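Local structure of BH1974 protein (Bacillus halodurans, 3ON5) at residues L288-I293 against H312-V317; L202-A207 against F265-T270; V317-D322 against V334-Q339. The protein probably assists the maturation of a molybdenum-containing xanthine dehydrogenase. One frame throughout, in Å; residues are numbered along the deposited sequence.

Contact 1 (L288-I293 against H312-V317)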
# COMPACT_ATOMS: atom_id res chain seq x y z
N LEU A 288 30.58 22.20 28.54
CA LEU A 288 29.46 21.59 27.80
C LEU A 288 29.33 22.14 26.40
O LEU A 288 29.59 23.32 26.15
CB LEU A 288 28.11 21.77 28.52
CG LEU A 288 27.65 20.63 29.41
CD1 LEU A 288 26.74 21.13 30.48
CD2 LEU A 288 26.99 19.54 28.60
N ARG A 289 28.91 21.26 25.48
CA ARG A 289 28.68 21.55 24.08
C ARG A 289 27.58 22.60 23.93
O ARG A 289 27.74 23.57 23.18
CB ARG A 289 28.28 20.23 23.38
CG ARG A 289 28.10 20.28 21.88
CD ARG A 289 29.40 20.27 21.09
NE ARG A 289 29.16 20.19 19.65
CZ ARG A 289 29.02 19.05 18.98
NH1 ARG A 289 29.08 17.88 19.62
NH2 ARG A 289 28.81 19.07 17.67
N TYR A 290 26.48 22.44 24.71
CA TYR A 290 25.28 23.27 24.63
C TYR A 290 24.42 23.23 25.91
O TYR A 290 24.20 22.13 26.42
CB TYR A 290 24.46 22.72 23.45
CG TYR A 290 23.10 23.33 23.24
CD1 TYR A 290 22.94 24.46 22.44
CD2 TYR A 290 21.96 22.74 23.76
CE1 TYR A 290 21.69 25.01 22.21
CE2 TYR A 290 20.70 23.30 23.56
CZ TYR A 290 20.57 24.42 22.77
OH TYR A 290 19.33 24.96 22.54
N ILE A 291 23.89 24.40 26.36
CA ILE A 291 22.93 24.56 27.47
C ILE A 291 21.84 25.51 26.98
O ILE A 291 22.12 26.68 26.71
CB ILE A 291 23.50 25.02 28.84
CG1 ILE A 291 24.67 24.14 29.33
CG2 ILE A 291 22.37 25.10 29.90
CD1 ILE A 291 25.43 24.77 30.50
N GLY A 292 20.65 24.98 26.82
CA GLY A 292 19.51 25.76 26.36
C GLY A 292 18.48 25.83 27.46
O GLY A 292 18.11 24.80 28.02
N ILE A 293 18.05 27.07 27.81
CA ILE A 293 17.06 27.23 28.87
C ILE A 293 15.83 27.93 28.29
O ILE A 293 15.93 29.02 27.72
CB ILE A 293 17.60 27.99 30.12
CG1 ILE A 293 18.99 27.50 30.52
CG2 ILE A 293 16.59 27.90 31.29
CD1 ILE A 293 19.60 28.28 31.62
N HIS A 312 28.56 28.12 26.48
CA HIS A 312 27.60 27.77 25.44
C HIS A 312 26.16 27.77 25.98
O HIS A 312 25.41 26.81 25.80
CB HIS A 312 27.96 26.42 24.82
CG HIS A 312 29.37 26.39 24.32
ND1 HIS A 312 30.40 25.86 25.08
CD2 HIS A 312 29.91 26.95 23.20
CE1 HIS A 312 31.51 26.05 24.38
NE2 HIS A 312 31.26 26.70 23.25
N LEU A 313 25.77 28.90 26.56
CA LEU A 313 24.43 29.12 27.06
C LEU A 313 23.58 29.77 25.97
O LEU A 313 24.04 30.71 25.32
CB LEU A 313 24.46 29.97 28.32
CG LEU A 313 23.11 30.25 28.99
CD1 LEU A 313 22.45 28.95 29.45
CD2 LEU A 313 23.23 31.26 30.09
N TYR A 314 22.37 29.25 25.75
CA TYR A 314 21.43 29.74 24.75
C TYR A 314 20.10 30.02 25.42
O TYR A 314 19.37 29.10 25.79
CB TYR A 314 21.29 28.73 23.60
CG TYR A 314 22.55 28.57 22.77
CD1 TYR A 314 23.58 27.74 23.19
CD2 TYR A 314 22.68 29.20 21.54
CE1 TYR A 314 24.75 27.59 22.44
CE2 TYR A 314 23.84 29.06 20.78
CZ TYR A 314 24.88 28.26 21.24
OH TYR A 314 26.02 28.15 20.49
N SER A 315 19.84 31.29 25.67
CA SER A 315 18.58 31.75 26.25
C SER A 315 18.25 33.11 25.63
O SER A 315 19.10 34.01 25.71
CB SER A 315 18.60 31.80 27.77
OG SER A 315 17.28 31.85 28.29
N PRO A 316 17.12 33.24 24.89
CA PRO A 316 16.03 32.24 24.71
C PRO A 316 16.51 31.08 23.83
O PRO A 316 17.41 31.23 22.99
CB PRO A 316 14.91 33.06 24.05
CG PRO A 316 15.26 34.49 24.30
CD PRO A 316 16.75 34.51 24.25
N VAL A 317 15.94 29.91 24.08
CA VAL A 317 16.40 28.73 23.39
C VAL A 317 15.80 28.72 21.94
O VAL A 317 14.74 29.31 21.69
CB VAL A 317 16.06 27.48 24.22
CG1 VAL A 317 14.58 27.15 24.22
CG2 VAL A 317 16.89 26.29 23.78
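Tyr290 and Tyr314 meet on one face of the pairing between strands 290-293 and 313-314, CD1 to CD1 at 3.4 Å. Their ring planes are near parallel (29°) but slid apart, with centroids 5.0 Å distant, so the overlap is slight. Tyr290 reaches this position with CG anti to its backbone N (chi1 174°), although its CB starts away from the other strand. On the reverse face the CD1 methyl of Leu313 touches Ile293 CD1 at 3.6 Å and Ile291 CG2 at 3.9 Å.

Three backbone bonds set this register as parallel: Ile291 N to His312 O at 2.9 Å, Tyr314 N to Ile291 O at 2.8 Å, and Ile293 N to Tyr314 O at 3.2 Å. At the entry end His312 ND1 gives Leu288 O a weak, bent bond (121° at the hydrogen).

Further out, helix 297-304 covers the Leu313 face and bridges the strands as a beta-alpha-beta crossover, with Thr300 hydrogen-bonded to Ser315 OG. Helix 326-343 covers the tyrosines, and its Gln336 bonds Tyr290 OH. The chemistry is therefore divided: backbone bonds fix the register, apolar contacts fill both faces, and the hydroxyls of Tyr290 and Ser315 find polar partners on the flanking helices.

Contact 2 (L202-A207 against F265-T270)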
# COMPACT_ATOMS: atom_id res chain seq x y z
N LEU A 202 21.14 14.22 23.80
CA LEU A 202 20.31 15.36 24.17
C LEU A 202 19.62 15.03 25.47
O LEU A 202 18.74 14.16 25.51
CB LEU A 202 19.31 15.72 23.08
CG LEU A 202 18.39 16.90 23.37
CD1 LEU A 202 19.16 18.21 23.37
CD2 LEU A 202 17.26 16.96 22.37
N ILE A 203 20.08 15.70 26.55
CA ILE A 203 19.60 15.49 27.91
C ILE A 203 18.58 16.59 28.20
O ILE A 203 18.94 17.77 28.29
CB ILE A 203 20.79 15.46 28.92
CG1 ILE A 203 21.88 14.48 28.42
CG2 ILE A 203 20.30 15.13 30.35
CD1 ILE A 203 23.17 14.49 29.12
N ILE A 204 17.30 16.19 28.32
CA ILE A 204 16.17 17.09 28.53
C ILE A 204 15.69 17.02 29.99
O ILE A 204 15.32 15.95 30.48
CB ILE A 204 15.02 16.77 27.56
CG1 ILE A 204 15.51 16.77 26.09
CG2 ILE A 204 13.87 17.76 27.76
CD1 ILE A 204 14.58 16.13 25.06
N PHE A 205 15.73 18.17 30.66
CA PHE A 205 15.25 18.37 32.02
C PHE A 205 13.85 18.95 31.94
O PHE A 205 13.66 20.10 31.54
CB PHE A 205 16.19 19.27 32.82
CG PHE A 205 17.48 18.61 33.21
CD1 PHE A 205 17.58 17.88 34.39
CD2 PHE A 205 18.62 18.75 32.43
CE1 PHE A 205 18.78 17.28 34.76
CE2 PHE A 205 19.82 18.15 32.80
CZ PHE A 205 19.89 17.42 33.97
N GLY A 206 12.86 18.10 32.23
CA GLY A 206 11.45 18.44 32.19
C GLY A 206 10.68 17.45 31.35
O GLY A 206 11.17 16.98 30.33
N ALA A 207 9.47 17.09 31.82
CA ALA A 207 8.60 16.16 31.11
C ALA A 207 7.16 16.73 30.97
O ALA A 207 6.19 15.98 30.92
CB ALA A 207 8.58 14.81 31.81
N PHE A 265 24.45 17.65 24.88
CA PHE A 265 23.53 18.79 24.70
C PHE A 265 22.50 18.78 25.82
O PHE A 265 21.81 17.78 26.01
CB PHE A 265 22.84 18.73 23.31
CG PHE A 265 23.79 18.82 22.13
CD1 PHE A 265 24.46 17.69 21.67
CD2 PHE A 265 23.97 20.02 21.46
CE1 PHE A 265 25.36 17.78 20.60
CE2 PHE A 265 24.86 20.10 20.37
CZ PHE A 265 25.55 18.98 19.96
N VAL A 266 22.41 19.88 26.56
CA VAL A 266 21.46 19.96 27.67
C VAL A 266 20.36 20.96 27.32
O VAL A 266 20.63 22.03 26.74
CB VAL A 266 22.14 20.30 29.02
CG1 VAL A 266 21.11 20.43 30.14
CG2 VAL A 266 23.19 19.25 29.38
N LEU A 267 19.12 20.60 27.69
CA LEU A 267 17.92 21.39 27.49
C LEU A 267 17.13 21.43 28.80
O LEU A 267 16.64 20.39 29.25
CB LEU A 267 17.16 20.73 26.35
CG LEU A 267 16.33 21.58 25.40
CD1 LEU A 267 17.06 22.82 24.94
CD2 LEU A 267 16.04 20.77 24.23
N ILE A 268 17.12 22.60 29.45
CA ILE A 268 16.48 22.88 30.73
C ILE A 268 15.09 23.47 30.46
O ILE A 268 14.99 24.63 30.04
CB ILE A 268 17.37 23.84 31.59
CG1 ILE A 268 18.85 23.41 31.63
CG2 ILE A 268 16.81 24.00 32.98
CD1 ILE A 268 19.79 24.36 32.41
N MSE A 269 14.02 22.69 30.69
CA MSE A 269 12.66 23.18 30.41
C MSE A 269 11.65 22.58 31.38
O MSE A 269 10.64 21.99 30.96
CB MSE A 269 12.26 22.88 28.97
CG MSE A 269 12.70 21.51 28.46
SE MSE A 269 12.31 21.35 26.59
CE MSE A 269 13.07 22.98 25.98
N THR A 270 11.92 22.78 32.69
CA THR A 270 11.10 22.24 33.77
C THR A 270 9.93 23.17 34.09
O THR A 270 8.95 22.71 34.65
CB THR A 270 11.92 21.98 35.05
OG1 THR A 270 12.23 23.22 35.69
CG2 THR A 270 13.18 21.17 34.81
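Phe205, Leu267 and Leu202 bury the most surface where strand 202-205 runs beside strand 265-268, the adjoining middle strands of the six-stranded parallel sheet of a Rossmann-type domain. The short axes diverge by only 15°, and neighbouring CA atoms stay in even register from Leu202-Phe265 to Phe205-Ile268.

Leu267 holds the centre through its backbone. Its N-H reaches Ile203 O at 2.9 Å, while its own carbonyl O accepts Phe205 N at 2.8 Å on a nearly straight path. The same ladder continues to either end, with Ile203 N bonded to Phe265 O and Met269 N to Phe205 O.

Side chains alternate between the faces. Phe205, with CG anti to the carbonyl carbon (chi1 -73°), presents a ring edge to the neighbouring strand: CE2 lies 3.7 Å from Val266 CG1, and Leu267 O also sits near the ring plane. Phe254 meets this ring almost perpendicularly, and Ile279 of helix 273-283 packs on it. The opposite face carries Leu202, whose CG is anti to the backbone N (chi1 180°). This brings CD1 across to Phe265 CB at 3.7 Å and to Leu267 CD2 at 4.1 Å, and Ala218 and Leu214 of helix 211-221 pack on Leu202 and Leu267 respectively.

Gly206 follows the first strand with a positive phi that suits glycine. Such a turn is where Rossmann folds commonly bind a dinucleotide, so a similar role here is possible but not established by this contact. Ala207 N is hydrogen-bonded to Asp229, and Thr270 OG1 to Asp276 of helix 273-283. Beside this turn the selenomethionine Met269 lays CG 4.0 Å from Ile204 CG2.

Contact 3 (V317-D322 against V334-Q339)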
# COMPACT_ATOMS: atom_id res chain seq x y z
N VAL A 317 15.94 29.91 24.08
CA VAL A 317 16.40 28.73 23.39
C VAL A 317 15.80 28.72 21.94
O VAL A 317 14.74 29.31 21.69
CB VAL A 317 16.06 27.48 24.22
CG1 VAL A 317 14.58 27.15 24.22
CG2 VAL A 317 16.89 26.29 23.78
N GLY A 318 16.55 28.12 21.02
CA GLY A 318 16.19 28.00 19.61
C GLY A 318 16.43 29.24 18.77
O GLY A 318 16.69 30.34 19.29
N LEU A 319 16.33 29.07 17.44
CA LEU A 319 16.48 30.16 16.47
C LEU A 319 15.31 31.13 16.61
O LEU A 319 14.21 30.72 17.01
CB LEU A 319 16.57 29.62 15.04
CG LEU A 319 17.67 28.60 14.74
CD1 LEU A 319 17.70 28.31 13.26
CD2 LEU A 319 19.04 29.10 15.18
N SER A 320 15.53 32.43 16.34
CA SER A 320 14.41 33.33 16.55
C SER A 320 13.58 33.37 15.28
O SER A 320 13.90 34.08 14.33
CB SER A 320 14.85 34.72 16.99
OG SER A 320 13.71 35.37 17.53
N ILE A 321 12.54 32.52 15.27
CA ILE A 321 11.58 32.35 14.18
C ILE A 321 10.20 32.72 14.73
O ILE A 321 9.19 32.45 14.08
CB ILE A 321 11.65 30.93 13.56
CG1 ILE A 321 11.14 29.82 14.53
CG2 ILE A 321 13.06 30.64 13.01
CD1 ILE A 321 11.12 28.38 14.05
N ASP A 322 10.16 33.38 15.92
CA ASP A 322 8.95 33.85 16.62
C ASP A 322 7.95 32.68 16.78
O ASP A 322 6.73 32.86 16.62
CB ASP A 322 8.31 35.06 15.88
CG ASP A 322 7.13 35.74 16.58
OD1 ASP A 322 7.08 35.72 17.84
OD2 ASP A 322 6.27 36.33 15.86
N VAL A 334 15.50 22.20 17.61
CA VAL A 334 16.18 21.19 16.79
C VAL A 334 16.95 21.91 15.65
O VAL A 334 18.10 21.55 15.39
CB VAL A 334 15.22 20.11 16.26
CG1 VAL A 334 15.99 19.05 15.50
CG2 VAL A 334 14.48 19.44 17.41
N ALA A 335 16.37 22.98 15.05
CA ALA A 335 17.01 23.83 14.04
C ALA A 335 18.33 24.40 14.59
O ALA A 335 19.38 24.24 13.95
CB ALA A 335 16.08 24.96 13.63
N GLN A 336 18.29 24.96 15.82
CA GLN A 336 19.47 25.49 16.52
C GLN A 336 20.50 24.40 16.78
O GLN A 336 21.69 24.66 16.65
CB GLN A 336 19.05 26.11 17.86
CG GLN A 336 20.15 26.93 18.54
CD GLN A 336 19.59 27.67 19.71
OE1 GLN A 336 19.08 27.07 20.66
NE2 GLN A 336 19.63 28.98 19.67
N LEU A 337 20.05 23.19 17.13
CA LEU A 337 20.94 22.08 17.42
C LEU A 337 21.66 21.64 16.16
O LEU A 337 22.88 21.51 16.20
CB LEU A 337 20.17 20.91 18.06
CG LEU A 337 19.63 21.16 19.46
CD1 LEU A 337 18.92 19.94 19.97
CD2 LEU A 337 20.73 21.50 20.43
N ILE A 338 20.93 21.49 15.03
CA ILE A 338 21.47 21.13 13.70
C ILE A 338 22.50 22.20 13.28
O ILE A 338 23.63 21.86 12.92
CB ILE A 338 20.31 20.98 12.65
CG1 ILE A 338 19.43 19.77 13.00
CG2 ILE A 338 20.88 20.84 11.23
CD1 ILE A 338 18.06 19.67 12.27
N GLN A 339 22.11 23.48 13.37
CA GLN A 339 22.96 24.60 13.01
C GLN A 339 24.32 24.54 13.73
O GLN A 339 25.33 24.76 13.10
CB GLN A 339 22.26 25.92 13.33
CG GLN A 339 23.01 27.15 12.83
CD GLN A 339 22.43 28.40 13.40
OE1 GLN A 339 21.95 29.27 12.66
NE2 GLN A 339 22.42 28.51 14.74
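Gln336 OE1 is gripped twice, by the backbone N of Gly318 at 2.8 Å and by the hydroxyl of Tyr290 from the neighbouring strand. The Gly318 N-H does not approach along a lone pair: it stands 51° out of the amide's carbonyl plane, with a C=O...N angle of 107°. The glutamine gets there fully stretched, CG anti to the backbone N (chi1 -168°) and the chain extended beyond it, which lays its amide alongside the Gly318 backbone. The residue at 318 has the positive phi readily adopted by glycine.

The loop 317-322 leads from the last strand of the Rossmann-type sheet to helix 326-343, so the helix here folds back on the loop that precedes it. The two methyls of Leu319 straddle the helix surface: CD1 makes the apolar contact, against Ala335 CB at 3.7 Å, while CD2 lies against the amide end of Gln339, 3.5 Å from its NE2. With an alanine at Gln336, Gly318 N and Tyr290 OH would probably both lose their common acceptor. Leu319 O is bonded by Ser332, and Leu319 also packs on Ile321 of the second subunit.

How the contacts relate
All three contacts belong to one Rossmann-type domain. Contacts 1 and 2, with centres 10 Å apart, are successive strand pairings in the same sheet: strands 265-268 and 290-293 are neighbours, joined by probable hydrogen bonds from Val266 N to Tyr290 O (2.9 Å) and from Ile268 N to Gly292 O (2.8 Å). Contact 3 adds the helix that follows the sheet. Its centre lies 11 Å from contact 1, with which it shares Val317, and 15 Å from contact 2. Leu337 of that helix reaches back to contact 2, CD2 to Phe265 CD2 at 3.7 Å and CD1 to Leu202 CD1 at 3.8 Å. Of the three, only contact 3 touches another subunit.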